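Local coordinates for epoxyqueuosine reductase (Streptococcus thermophilus, PDB 5D6S), which is a cobalamin-containing iron-sulfur protein of the QueG family, holding one cobalamin and two iron/sulfur clusters in a single chain, at residues I46-A51 with L199-D204; K92-I97 with E194-L199; G246-E251 with Q322-I327; H353-I358 with E384-E389. One frame throughout, in Å; residues are numbered along the deposited sequence.

In the fold
The four contacts fall into two pairs on opposite sides of the chain's centre. Contacts 1 and 2 lie about 7 Å apart between centres and share L199; they join through strands 45-50 and 93-100, neighbours in the four-stranded antiparallel sheet. Contact 4 lies among the C-terminal helices, and contact 3, about 10 Å away between centres, joins them to the iron/sulfur cluster-binding region; the two meet where M247 touches A355 and T356, and R323 meets H353. Contacts 2 and 3 come no nearer than about 25 Å between closest atoms. Cobalamin lies about 6 Å from the E194 side chain of contact 2 and about 11 Å from that of N324 in contact 3, where the M248 side chain is about 11 Å from an iron/sulfur cluster.

Contact 1: residues I46-A51 with L199-D204; sequences IGFTTA and LEIEPD
F48 meets the loop 199-204 with both its backbone and its ring. D204 gives its backbone N-H to the F48 carbonyl, with D204 N 3.1 Å from F48 O. The donor nitrogen lies above that carbonyl's plane, and the bond is bent to 151°. With CG anti to the carbonyl carbon (chi1 -58°), the F48 ring extends toward I201 and D204. One carboxylate oxygen of D204 then lies at the ring's edge, D204 OD2 to F48 CD1 3.3 Å, the carboxylate and ring planes turned 72° apart. The same oxygen rests against the bare CA of G47, with D204 OD2 3.5 Å from G47 CA. At CD2, across the ring from CD1, the I201 CG2 methyl approaches obliquely, 4.0 Å from F48 CD2. Further along the strand, T50 offers its methyl to the proline ring, T50 CG2 to P203 CG 3.8 Å, while its hydroxyl bonds D52 N. In the next shell, K31 makes a salt bridge with D204 OD1 and also bonds the carbonyl of E202, so one lysine holds two points of the loop. T49 points the opposite way from F48, and its hydroxyl bonds R169. The loop follows strand 190-197, but its residues 201-204 run steeply across residues 46-50 and add no strand to the sheet. Strand 45-50 is outermost in the four-stranded antiparallel sheet, paired with strand 93-100 through T49 and I94, and helix 30-40 packs I34 and Q35 against F48 and I30 against I201.

Contact 2: residues K92-I97 with E194-L199; sequences KTIISI and ELITNL
A classic beta bulge, with K92 and T93 both opposite T197, ends the antiparallel pairing of strands 93-100 and 190-197. Two successive N-H groups grip one carbonyl there: K92 N lies 2.8 Å from T197 O, in the carbonyl plane, and T93 N reaches the same T197 O from above that plane at 3.2 Å. T197 answers with its own amide, T197 N to T93 O 3.0 Å, nearly in line with the C=O bond. Beyond the bulge the pairing is regular, and I95 and L195 exchange two bonds, I95 N to L195 O 2.9 Å and L195 N to I95 O 2.8 Å. These are the two middle strands of the four-stranded antiparallel sheet, flanked by strands 45-50 and 152-155. The methyl branches of T93 and T197 lie side by side on the face shared with I95 and L195, where helix 128-144 brings L139 against L195. T197 OG1, anti to its own amide nitrogen (chi1 169°), accepts from L199 N at 3.2 Å, an ST turn that bends the chain as the strand ends. On the face of I94, I196, S96 and E194, I94 CG1 touches I196 CG1 at 4.2 Å. The I94 CG2 methyl lies alongside E194 CB, and helix 163-169 places V166 against I94, S96 and E194.

Contact 3: residues G246-E251 with Q322-I327; sequences GMMDME and QRNAII
The carbonyl oxygen of G246 receives the NE-H of R323, with G246 O 3.0 Å from R323 NE. The bond is bent to 146° at the hydrogen, and the oxygen lies near the edge of the guanidinium, slightly tilted from its plane. R323 bends at chi3, 81°, which turns the guanidinium out of line with its own extended carbon chain. On the side of G246-E251, the side chain that makes contact is that of M248. It is extended through its first two torsions (CG anti to the backbone N, chi1 -174°), which carries the thioether to the helix, where a bend at the last torsion places the methyl. That methyl sits over one face of the R323 guanidinium, offset toward its rim. The side chains of M248 and N324 cross at about a right angle, though the exact place of N324 OD1 is doubtful. The sulfur lies against I327, one turn after R323, with M248 SD 4.0 Å from I327 CD1. N324 is held by its ND2 group, which bonds the carbonyls of I260 and T242. Past M248 a weakly bonded helix begins, with D249 at its N-cap; D249 OD2 accepts from E251 N at 3.0 Å. The carboxylate of E251 makes salt bridges with R236 and K255. The segment thus ties the start of helix 250-255, within the iron/sulfur cluster-binding region, to helix 318-331, while M247 points away from the latter and packs on helices 351-364 and 384-396.

Contact 4: residues H353-I358 with E384-E389; sequences HTATAI and EHSQAE
T354 opens the touching face of helix 351-364, its methyl reaching the hydroxyl of S386, with T354 CG2 3.6 Å from S386 OG. The hydroxyl of T354 is occupied elsewhere, bonding N348 and the carbonyl of N350. A355 follows and points at the partner helix. Its methyl lies against the hydroxyl, A355 CB to S386 OG 3.5 Å, and also touches H385 and E389. Small side chains let the backbones close in, A355 CA to S386 CA 4.0 Å. E389 continues on the same side: CG stands anti to the carbonyl carbon (chi1 -63°), which lays this methylene beside the A355 carbonyl, E389 CG to A355 O 3.4 Å. The bend at chi2 then turns the carboxylate, which makes a salt bridge with R253 and ties helix 384-396 to helix 250-255. Over these six-residue segments the axes run almost parallel, 2° apart, and approach to 8.3 Å. Helix 370-377 comes between them in the chain, and parallel packing of alternate helices is consistent with a HEAT-like alpha-alpha array in the C-terminal part of this protein. T356 turns its side chain away from helix 384-396, onto I326 and I327 of helix 318-331, and A357 faces L341 and I345 of helix 338-347. I358, one turn after T354, closes the interface with two branches: the end methyl meets the partner backbone, I358 CD1 to S386 O 4.1 Å, and the other branch lies on the backbone of E389, I358 CG2 to E389 C 4.0 Å, while I345 packs against I358 from helix 338-347.

Contact 1: residues I46-A51 with L199-D204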
loop_
_atom_site.group_PDB
_atom_site.type_symbol
_atom_site.label_atom_id
_atom_site.label_comp_id
_atom_site.label_asym_id
_atom_site.label_seq_id
_atom_site.Cartn_x
_atom_site.Cartn_y
_atom_site.Cartn_z
ATOM N N ILE A 46 -14.148 -16.329 3.965
ATOM C CA ILE A 46 -13.643 -16.786 5.252
ATOM C C ILE A 46 -13.064 -18.167 5.097
ATOM O O ILE A 46 -13.447 -18.934 4.214
ATOM C CB ILE A 46 -14.730 -16.733 6.328
ATOM C CG1 ILE A 46 -14.152 -17.041 7.701
ATOM C CG2 ILE A 46 -15.891 -17.659 5.977
ATOM C CD1 ILE A 46 -14.999 -16.478 8.823
ATOM N N GLY A 47 -12.100 -18.461 5.940
ATOM C CA GLY A 47 -11.294 -19.660 5.802
ATOM C C GLY A 47 -10.871 -20.096 7.192
ATOM O O GLY A 47 -10.987 -19.326 8.140
ATOM N N PHE A 48 -10.412 -21.346 7.304
ATOM C CA PHE A 48 -10.015 -21.914 8.583
ATOM C C PHE A 48 -8.744 -22.695 8.384
ATOM O O PHE A 48 -8.520 -23.300 7.341
ATOM C CB PHE A 48 -11.106 -22.820 9.142
ATOM C CG PHE A 48 -12.422 -22.129 9.341
ATOM C CD1 PHE A 48 -13.311 -22.000 8.279
ATOM C CD2 PHE A 48 -12.762 -21.581 10.574
ATOM C CE1 PHE A 48 -14.523 -21.342 8.438
ATOM C CE2 PHE A 48 -13.979 -20.925 10.740
ATOM C CZ PHE A 48 -14.868 -20.809 9.668
ATOM N N THR A 49 -7.887 -22.657 9.385
ATOM C CA THR A 49 -6.644 -23.400 9.316
ATOM C C THR A 49 -6.144 -23.619 10.728
ATOM O O THR A 49 -6.642 -23.027 11.682
ATOM C CB THR A 49 -5.580 -22.691 8.467
ATOM O OG1 THR A 49 -4.301 -23.294 8.702
ATOM C CG2 THR A 49 -5.505 -21.233 8.826
ATOM N N THR A 50 -5.170 -24.502 10.852
ATOM C CA THR A 50 -4.659 -24.856 12.161
ATOM C C THR A 50 -3.783 -23.722 12.663
ATOM O O THR A 50 -3.310 -22.884 11.886
ATOM C CB THR A 50 -3.834 -26.160 12.126
ATOM O OG1 THR A 50 -2.650 -25.961 11.344
ATOM C CG2 THR A 50 -4.656 -27.307 11.540
ATOM N N ALA A 51 -3.564 -23.722 13.968
ATOM C CA ALA A 51 -2.534 -22.909 14.579
ATOM C C ALA A 51 -1.157 -23.575 14.439
ATOM O O ALA A 51 -0.262 -23.324 15.246
ATOM C CB ALA A 51 -2.859 -22.685 16.041
ATOM N N LEU A 199 -10.319 -22.484 19.416
ATOM C CA LEU A 199 -11.347 -23.415 18.955
ATOM C C LEU A 199 -10.758 -24.590 18.175
ATOM O O LEU A 199 -9.771 -24.447 17.462
ATOM C CB LEU A 199 -12.375 -22.687 18.083
ATOM C CG LEU A 199 -13.525 -21.938 18.771
ATOM C CD1 LEU A 199 -13.109 -21.309 20.092
ATOM C CD2 LEU A 199 -14.120 -20.888 17.838
ATOM N N GLU A 200 -11.373 -25.755 18.336
ATOM C CA GLU A 200 -11.017 -26.931 17.554
ATOM C C GLU A 200 -11.960 -26.905 16.373
ATOM O O GLU A 200 -13.162 -27.092 16.555
ATOM C CB GLU A 200 -11.214 -28.212 18.378
ATOM C CG GLU A 200 -10.261 -29.336 18.016
ATOM C CD GLU A 200 -8.938 -29.240 18.757
ATOM O OE1 GLU A 200 -8.949 -29.197 20.007
ATOM O OE2 GLU A 200 -7.880 -29.219 18.083
ATOM N N ILE A 201 -11.447 -26.616 15.182
ATOM C CA ILE A 201 -12.311 -26.535 13.994
ATOM C C ILE A 201 -11.674 -27.170 12.776
ATOM O O ILE A 201 -10.455 -27.153 12.605
ATOM C CB ILE A 201 -12.767 -25.094 13.668
ATOM C CG1 ILE A 201 -13.619 -24.544 14.824
ATOM C CG2 ILE A 201 -13.568 -25.052 12.364
ATOM C CD1 ILE A 201 -14.077 -23.110 14.661
ATOM N N GLU A 202 -12.549 -27.749 11.955
ATOM C CA GLU A 202 -12.191 -28.387 10.691
ATOM C C GLU A 202 -11.484 -27.412 9.762
ATOM O O GLU A 202 -12.116 -26.458 9.300
ATOM C CB GLU A 202 -13.461 -28.894 9.977
ATOM C CG GLU A 202 -13.997 -30.217 10.493
ATOM C CD GLU A 202 -13.201 -31.389 9.960
ATOM O OE1 GLU A 202 -13.245 -31.618 8.733
ATOM O OE2 GLU A 202 -12.536 -32.079 10.762
ATOM N N PRO A 203 -10.188 -27.650 9.480
ATOM C CA PRO A 203 -9.530 -26.816 8.481
ATOM C C PRO A 203 -10.232 -26.870 7.131
ATOM O O PRO A 203 -10.729 -27.922 6.741
ATOM C CB PRO A 203 -8.120 -27.416 8.388
ATOM C CG PRO A 203 -7.893 -28.031 9.726
ATOM C CD PRO A 203 -9.235 -28.543 10.169
ATOM N N ASP A 204 -10.296 -25.731 6.448
ATOM C CA ASP A 204 -10.741 -25.690 5.065
ATOM C C ASP A 204 -9.664 -26.307 4.162
ATOM O O ASP A 204 -8.594 -26.696 4.639
ATOM C CB ASP A 204 -11.068 -24.246 4.632
ATOM C CG ASP A 204 -12.519 -23.874 4.879
ATOM O OD1 ASP A 204 -13.387 -24.778 4.850
ATOM O OD2 ASP A 204 -12.804 -22.673 5.055
#

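Contact 2: residues K92-I97 with E194-L199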
loop_
_atom_site.group_PDB
_atom_site.type_symbol
_atom_site.label_atom_id
_atom_site.label_comp_id
_atom_site.label_asym_id
_atom_site.label_seq_id
_atom_site.Cartn_x
_atom_site.Cartn_y
_atom_site.Cartn_z
ATOM N N LYS A 92 -5.296 -22.921 18.626
ATOM C CA LYS A 92 -5.781 -24.182 18.122
ATOM C C LYS A 92 -6.162 -24.057 16.644
ATOM O O LYS A 92 -5.748 -24.861 15.830
ATOM C CB LYS A 92 -6.977 -24.621 18.970
ATOM C CG LYS A 92 -7.068 -26.119 19.175
ATOM C CD LYS A 92 -5.966 -26.626 20.095
ATOM C CE LYS A 92 -5.297 -27.855 19.491
ATOM N NZ LYS A 92 -4.236 -28.422 20.360
ATOM N N THR A 93 -6.961 -23.053 16.301
ATOM C CA THR A 93 -7.228 -22.745 14.902
ATOM C C THR A 93 -7.037 -21.247 14.619
ATOM O O THR A 93 -7.009 -20.427 15.546
ATOM C CB THR A 93 -8.641 -23.206 14.469
ATOM O OG1 THR A 93 -8.814 -22.972 13.066
ATOM C CG2 THR A 93 -9.730 -22.460 15.208
ATOM N N ILE A 94 -6.864 -20.906 13.339
ATOM C CA ILE A 94 -6.781 -19.507 12.871
ATOM C C ILE A 94 -7.836 -19.290 11.805
ATOM O O ILE A 94 -7.924 -20.053 10.854
ATOM C CB ILE A 94 -5.407 -19.157 12.238
ATOM C CG1 ILE A 94 -4.278 -19.273 13.271
ATOM C CG2 ILE A 94 -5.427 -17.744 11.686
ATOM C CD1 ILE A 94 -2.883 -19.234 12.680
ATOM N N ILE A 95 -8.597 -18.214 11.949
ATOM C CA ILE A 95 -9.648 -17.872 10.999
ATOM C C ILE A 95 -9.193 -16.687 10.169
ATOM O O ILE A 95 -9.023 -15.587 10.693
ATOM C CB ILE A 95 -10.945 -17.470 11.713
ATOM C CG1 ILE A 95 -11.297 -18.516 12.778
ATOM C CG2 ILE A 95 -12.061 -17.281 10.703
ATOM C CD1 ILE A 95 -12.458 -18.131 13.682
ATOM N N SER A 96 -8.998 -16.919 8.876
ATOM C CA SER A 96 -8.588 -15.873 7.960
ATOM C C SER A 96 -9.812 -15.224 7.363
ATOM O O SER A 96 -10.642 -15.927 6.797
ATOM C CB SER A 96 -7.734 -16.439 6.829
ATOM O OG SER A 96 -7.498 -15.445 5.844
ATOM N N ILE A 97 -9.902 -13.892 7.436
ATOM C CA ILE A 97 -10.964 -13.160 6.725
ATOM C C ILE A 97 -10.444 -12.382 5.514
ATOM O O ILE A 97 -9.256 -12.101 5.404
ATOM C CB ILE A 97 -11.764 -12.218 7.640
ATOM C CG1 ILE A 97 -10.898 -11.106 8.189
ATOM C CG2 ILE A 97 -12.368 -13.010 8.779
ATOM C CD1 ILE A 97 -11.738 -9.977 8.746
ATOM N N GLU A 194 -6.912 -11.834 10.305
ATOM C CA GLU A 194 -6.859 -13.118 11.011
ATOM C C GLU A 194 -7.422 -12.990 12.407
ATOM O O GLU A 194 -7.197 -11.996 13.088
ATOM C CB GLU A 194 -5.434 -13.611 11.219
ATOM C CG GLU A 194 -4.629 -13.787 9.966
ATOM C CD GLU A 194 -3.794 -12.585 9.663
ATOM O OE1 GLU A 194 -4.015 -12.005 8.580
ATOM O OE2 GLU A 194 -2.945 -12.216 10.515
ATOM N N LEU A 195 -8.126 -14.032 12.832
ATOM C CA LEU A 195 -8.520 -14.188 14.219
ATOM C C LEU A 195 -7.909 -15.493 14.714
ATOM O O LEU A 195 -8.391 -16.585 14.386
ATOM C CB LEU A 195 -10.042 -14.214 14.335
ATOM C CG LEU A 195 -10.605 -14.160 15.745
ATOM C CD1 LEU A 195 -10.212 -12.879 16.457
ATOM C CD2 LEU A 195 -12.121 -14.272 15.678
ATOM N N ILE A 196 -6.812 -15.377 15.455
ATOM C CA ILE A 196 -6.210 -16.535 16.111
ATOM C C ILE A 196 -7.125 -16.904 17.268
ATOM O O ILE A 196 -7.649 -16.027 17.952
ATOM C CB ILE A 196 -4.808 -16.245 16.665
ATOM C CG1 ILE A 196 -3.868 -15.767 15.563
ATOM C CG2 ILE A 196 -4.210 -17.504 17.282
ATOM C CD1 ILE A 196 -2.566 -15.192 16.093
ATOM N N THR A 197 -7.314 -18.203 17.483
ATOM C CA THR A 197 -8.326 -18.684 18.423
ATOM C C THR A 197 -8.001 -20.058 19.045
ATOM O O THR A 197 -7.190 -20.827 18.522
ATOM C CB THR A 197 -9.729 -18.678 17.753
ATOM O OG1 THR A 197 -10.663 -19.388 18.563
ATOM C CG2 THR A 197 -9.701 -19.336 16.411
ATOM N N ASN A 198 -8.671 -20.356 20.162
ATOM C CA ASN A 198 -8.529 -21.649 20.868
ATOM C C ASN A 198 -9.607 -22.693 20.520
ATOM O O ASN A 198 -9.771 -23.675 21.236
ATOM C CB ASN A 198 -8.525 -21.428 22.377
ATOM C CG ASN A 198 -9.893 -21.052 22.923
ATOM O OD1 ASN A 198 -10.850 -20.830 22.175
ATOM N ND2 ASN A 198 -9.980 -20.945 24.237
ATOM N N LEU A 199 -10.319 -22.484 19.416
ATOM C CA LEU A 199 -11.347 -23.415 18.955
ATOM C C LEU A 199 -10.758 -24.590 18.175
ATOM O O LEU A 199 -9.771 -24.447 17.462
ATOM C CB LEU A 199 -12.375 -22.687 18.083
ATOM C CG LEU A 199 -13.525 -21.938 18.771
ATOM C CD1 LEU A 199 -13.109 -21.309 20.092
ATOM C CD2 LEU A 199 -14.120 -20.888 17.838
HETATM O O HOH W 1 -4.937 -13.403 6.849
#

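Contact 3: residues G246-E251 with Q322-I327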
loop_
_atom_site.group_PDB
_atom_site.type_symbol
_atom_site.label_atom_id
_atom_site.label_comp_id
_atom_site.label_asym_id
_atom_site.label_seq_id
_atom_site.Cartn_x
_atom_site.Cartn_y
_atom_site.Cartn_z
ATOM N N GLY A 246 12.309 10.454 3.570
ATOM C CA GLY A 246 13.481 10.976 2.916
ATOM C C GLY A 246 13.257 11.368 1.468
ATOM O O GLY A 246 12.156 11.717 1.025
ATOM N N MET A 247 14.332 11.252 0.722
ATOM C CA MET A 247 14.413 11.698 -0.617
ATOM C C MET A 247 14.293 10.468 -1.509
ATOM O O MET A 247 15.136 9.582 -1.451
ATOM C CB MET A 247 15.760 12.388 -0.728
ATOM C CG MET A 247 15.861 13.379 -1.826
ATOM S SD MET A 247 14.981 14.923 -1.543
ATOM C CE MET A 247 14.978 15.398 -3.272
ATOM N N MET A 248 13.249 10.403 -2.340
ATOM C CA MET A 248 13.082 9.320 -3.332
ATOM C C MET A 248 14.193 9.326 -4.363
ATOM O O MET A 248 14.371 10.325 -5.043
ATOM C CB MET A 248 11.747 9.462 -4.086
ATOM C CG MET A 248 11.390 8.308 -5.038
ATOM S SD MET A 248 9.760 8.363 -5.815
ATOM C CE MET A 248 8.637 8.452 -4.423
ATOM N N ASP A 249 14.896 8.202 -4.536
ATOM C CA ASP A 249 15.969 8.121 -5.543
ATOM C C ASP A 249 15.448 8.470 -6.929
ATOM O O ASP A 249 14.287 8.178 -7.254
ATOM C CB ASP A 249 16.595 6.724 -5.592
ATOM C CG ASP A 249 17.738 6.626 -6.604
ATOM O OD1 ASP A 249 18.851 7.077 -6.269
ATOM O OD2 ASP A 249 17.526 6.101 -7.740
ATOM N N MET A 250 16.328 9.054 -7.736
ATOM C CA MET A 250 16.022 9.472 -9.103
ATOM C C MET A 250 15.276 8.444 -9.931
ATOM O O MET A 250 14.381 8.784 -10.706
ATOM C CB MET A 250 17.322 9.838 -9.838
ATOM C CG MET A 250 17.098 10.671 -11.097
ATOM S SD MET A 250 16.456 12.308 -10.732
ATOM C CE MET A 250 17.810 13.123 -9.917
ATOM N N GLU A 251 15.657 7.187 -9.807
ATOM C CA GLU A 251 15.064 6.170 -10.663
ATOM C C GLU A 251 13.544 6.107 -10.532
ATOM O O GLU A 251 12.832 5.923 -11.529
ATOM C CB GLU A 251 15.644 4.801 -10.347
ATOM C CG GLU A 251 15.113 3.678 -11.234
ATOM C CD GLU A 251 15.624 2.304 -10.836
ATOM O OE1 GLU A 251 16.674 2.215 -10.139
ATOM O OE2 GLU A 251 14.968 1.307 -11.227
ATOM N N GLN A 322 2.931 14.886 -0.086
ATOM C CA GLN A 322 3.207 16.140 -0.779
ATOM C C GLN A 322 4.495 16.043 -1.597
ATOM O O GLN A 322 4.565 16.570 -2.705
ATOM C CB GLN A 322 3.221 17.306 0.200
ATOM C CG GLN A 322 1.820 17.574 0.751
ATOM C CD GLN A 322 1.745 18.704 1.763
ATOM O OE1 GLN A 322 2.720 19.001 2.460
ATOM N NE2 GLN A 322 0.569 19.327 1.864
ATOM N N ARG A 323 5.509 15.356 -1.061
ATOM C CA ARG A 323 6.689 15.064 -1.856
ATOM C C ARG A 323 6.261 14.386 -3.173
ATOM O O ARG A 323 6.696 14.764 -4.246
ATOM C CB ARG A 323 7.694 14.146 -1.089
ATOM C CG ARG A 323 8.599 13.369 -2.038
ATOM C CD ARG A 323 9.834 12.721 -1.466
ATOM N NE ARG A 323 9.787 11.412 -0.766
ATOM C CZ ARG A 323 8.779 10.555 -0.663
ATOM N NH1 ARG A 323 7.592 10.741 -1.216
ATOM N NH2 ARG A 323 8.970 9.459 0.036
ATOM N N ASN A 324 5.449 13.334 -3.050
ATOM C CA ASN A 324 5.017 12.556 -4.196
ATOM C C ASN A 324 4.214 13.401 -5.180
ATOM O O ASN A 324 4.333 13.244 -6.390
ATOM C CB ASN A 324 4.161 11.363 -3.756
ATOM C CG ASN A 324 4.928 10.393 -2.890
ATOM O OD1 ASN A 324 6.155 10.396 -2.885
ATOM N ND2 ASN A 324 4.218 9.549 -2.165
ATOM N N ALA A 325 3.426 14.315 -4.646
ATOM C CA ALA A 325 2.612 15.174 -5.466
ATOM C C ALA A 325 3.485 16.093 -6.280
ATOM O O ALA A 325 3.188 16.366 -7.451
ATOM C CB ALA A 325 1.633 15.972 -4.594
ATOM N N ILE A 326 4.564 16.592 -5.673
ATOM C CA ILE A 326 5.542 17.408 -6.420
ATOM C C ILE A 326 6.113 16.574 -7.548
ATOM O O ILE A 326 6.257 17.038 -8.682
ATOM C CB ILE A 326 6.656 17.926 -5.523
ATOM C CG1 ILE A 326 6.094 19.000 -4.598
ATOM C CG2 ILE A 326 7.780 18.509 -6.360
ATOM C CD1 ILE A 326 6.953 19.230 -3.388
ATOM N N ILE A 327 6.375 15.313 -7.253
ATOM C CA ILE A 327 6.888 14.437 -8.273
ATOM C C ILE A 327 5.870 14.241 -9.398
ATOM O O ILE A 327 6.243 14.206 -10.580
ATOM C CB ILE A 327 7.340 13.115 -7.680
ATOM C CG1 ILE A 327 8.574 13.367 -6.798
ATOM C CG2 ILE A 327 7.687 12.131 -8.784
ATOM C CD1 ILE A 327 8.931 12.233 -5.850
#

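Contact 4: residues H353-I358 with E384-E389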
loop_
_atom_site.group_PDB
_atom_site.type_symbol
_atom_site.label_atom_id
_atom_site.label_comp_id
_atom_site.label_asym_id
_atom_site.label_seq_id
_atom_site.Cartn_x
_atom_site.Cartn_y
_atom_site.Cartn_z
ATOM N N HIS A 353 10.898 18.611 0.511
ATOM C CA HIS A 353 10.080 19.257 -0.509
ATOM C C HIS A 353 10.855 20.257 -1.360
ATOM O O HIS A 353 10.708 20.271 -2.586
ATOM C CB HIS A 353 8.886 19.953 0.105
ATOM C CG HIS A 353 7.919 19.023 0.747
ATOM N ND1 HIS A 353 6.960 19.449 1.641
ATOM C CD2 HIS A 353 7.790 17.682 0.660
ATOM C CE1 HIS A 353 6.240 18.410 2.030
ATOM N NE2 HIS A 353 6.738 17.324 1.465
ATOM N N THR A 354 11.682 21.069 -0.721
ATOM C CA THR A 354 12.515 22.000 -1.448
ATOM C C THR A 354 13.358 21.289 -2.489
ATOM O O THR A 354 13.396 21.661 -3.666
ATOM C CB THR A 354 13.434 22.768 -0.489
ATOM O OG1 THR A 354 12.651 23.563 0.410
ATOM C CG2 THR A 354 14.397 23.696 -1.263
ATOM N N ALA A 355 14.089 20.278 -2.048
ATOM C CA ALA A 355 15.007 19.565 -2.949
ATOM C C ALA A 355 14.230 18.885 -4.069
ATOM O O ALA A 355 14.654 18.826 -5.210
ATOM C CB ALA A 355 15.803 18.553 -2.178
ATOM N N THR A 356 13.070 18.379 -3.732
ATOM C CA THR A 356 12.248 17.694 -4.741
ATOM C C THR A 356 11.749 18.738 -5.745
ATOM O O THR A 356 11.850 18.539 -6.947
ATOM C CB THR A 356 11.107 16.940 -4.085
ATOM O OG1 THR A 356 11.652 16.062 -3.087
ATOM C CG2 THR A 356 10.348 16.171 -5.102
ATOM N N ALA A 357 11.314 19.887 -5.235
ATOM C CA ALA A 357 10.853 20.984 -6.081
ATOM C C ALA A 357 11.952 21.508 -7.026
ATOM O O ALA A 357 11.678 21.776 -8.189
ATOM C CB ALA A 357 10.305 22.117 -5.235
ATOM N N ILE A 358 13.182 21.647 -6.532
ATOM C CA ILE A 358 14.286 22.076 -7.381
ATOM C C ILE A 358 14.457 21.139 -8.569
ATOM O O ILE A 358 14.493 21.579 -9.712
ATOM C CB ILE A 358 15.594 22.135 -6.579
ATOM C CG1 ILE A 358 15.571 23.376 -5.686
ATOM C CG2 ILE A 358 16.790 22.182 -7.512
ATOM C CD1 ILE A 358 16.681 23.378 -4.691
ATOM N N GLU A 384 22.248 19.482 2.093
ATOM C CA GLU A 384 22.935 18.615 1.158
ATOM C C GLU A 384 22.057 18.012 0.060
ATOM O O GLU A 384 22.478 17.882 -1.064
ATOM C CB GLU A 384 23.650 17.502 1.929
ATOM C CG GLU A 384 24.506 16.608 1.046
ATOM C CD GLU A 384 25.553 15.781 1.806
ATOM O OE1 GLU A 384 26.237 16.354 2.713
ATOM O OE2 GLU A 384 25.719 14.571 1.436
ATOM N N HIS A 385 20.837 17.644 0.375
ATOM C CA HIS A 385 19.963 17.109 -0.646
ATOM C C HIS A 385 19.513 18.133 -1.668
ATOM O O HIS A 385 19.545 17.859 -2.864
ATOM C CB HIS A 385 18.737 16.506 -0.025
ATOM C CG HIS A 385 19.045 15.435 0.954
ATOM N ND1 HIS A 385 19.237 14.121 0.582
ATOM C CD2 HIS A 385 19.199 15.484 2.297
ATOM C CE1 HIS A 385 19.481 13.400 1.664
ATOM N NE2 HIS A 385 19.453 14.203 2.717
ATOM N N SER A 386 19.104 19.304 -1.196
ATOM C CA SER A 386 18.850 20.421 -2.093
ATOM C C SER A 386 20.068 20.780 -2.958
ATOM O O SER A 386 19.937 20.972 -4.174
ATOM C CB SER A 386 18.414 21.629 -1.307
ATOM O OG SER A 386 17.148 21.390 -0.704
ATOM N N GLN A 387 21.250 20.821 -2.334
ATOM C CA GLN A 387 22.514 21.087 -3.027
ATOM C C GLN A 387 22.728 20.089 -4.148
ATOM O O GLN A 387 22.955 20.458 -5.295
ATOM C CB GLN A 387 23.689 20.987 -2.054
ATOM C CG GLN A 387 25.042 21.361 -2.634
ATOM C CD GLN A 387 25.227 22.863 -2.747
ATOM O OE1 GLN A 387 24.716 23.635 -1.921
ATOM N NE2 GLN A 387 25.964 23.294 -3.767
ATOM N N ALA A 388 22.554 18.817 -3.825
ATOM C CA ALA A 388 22.717 17.768 -4.802
ATOM C C ALA A 388 21.781 17.919 -5.997
ATOM O O ALA A 388 22.214 17.813 -7.151
ATOM C CB ALA A 388 22.520 16.424 -4.139
ATOM N N GLU A 389 20.504 18.157 -5.735
ATOM C CA GLU A 389 19.512 18.289 -6.818
ATOM C C GLU A 389 19.794 19.534 -7.634
ATOM O O GLU A 389 19.648 19.530 -8.848
ATOM C CB GLU A 389 18.065 18.343 -6.266
ATOM C CG GLU A 389 17.600 17.095 -5.532
ATOM C CD GLU A 389 17.636 15.838 -6.388
ATOM O OE1 GLU A 389 17.960 14.756 -5.848
ATOM O OE2 GLU A 389 17.368 15.913 -7.614
#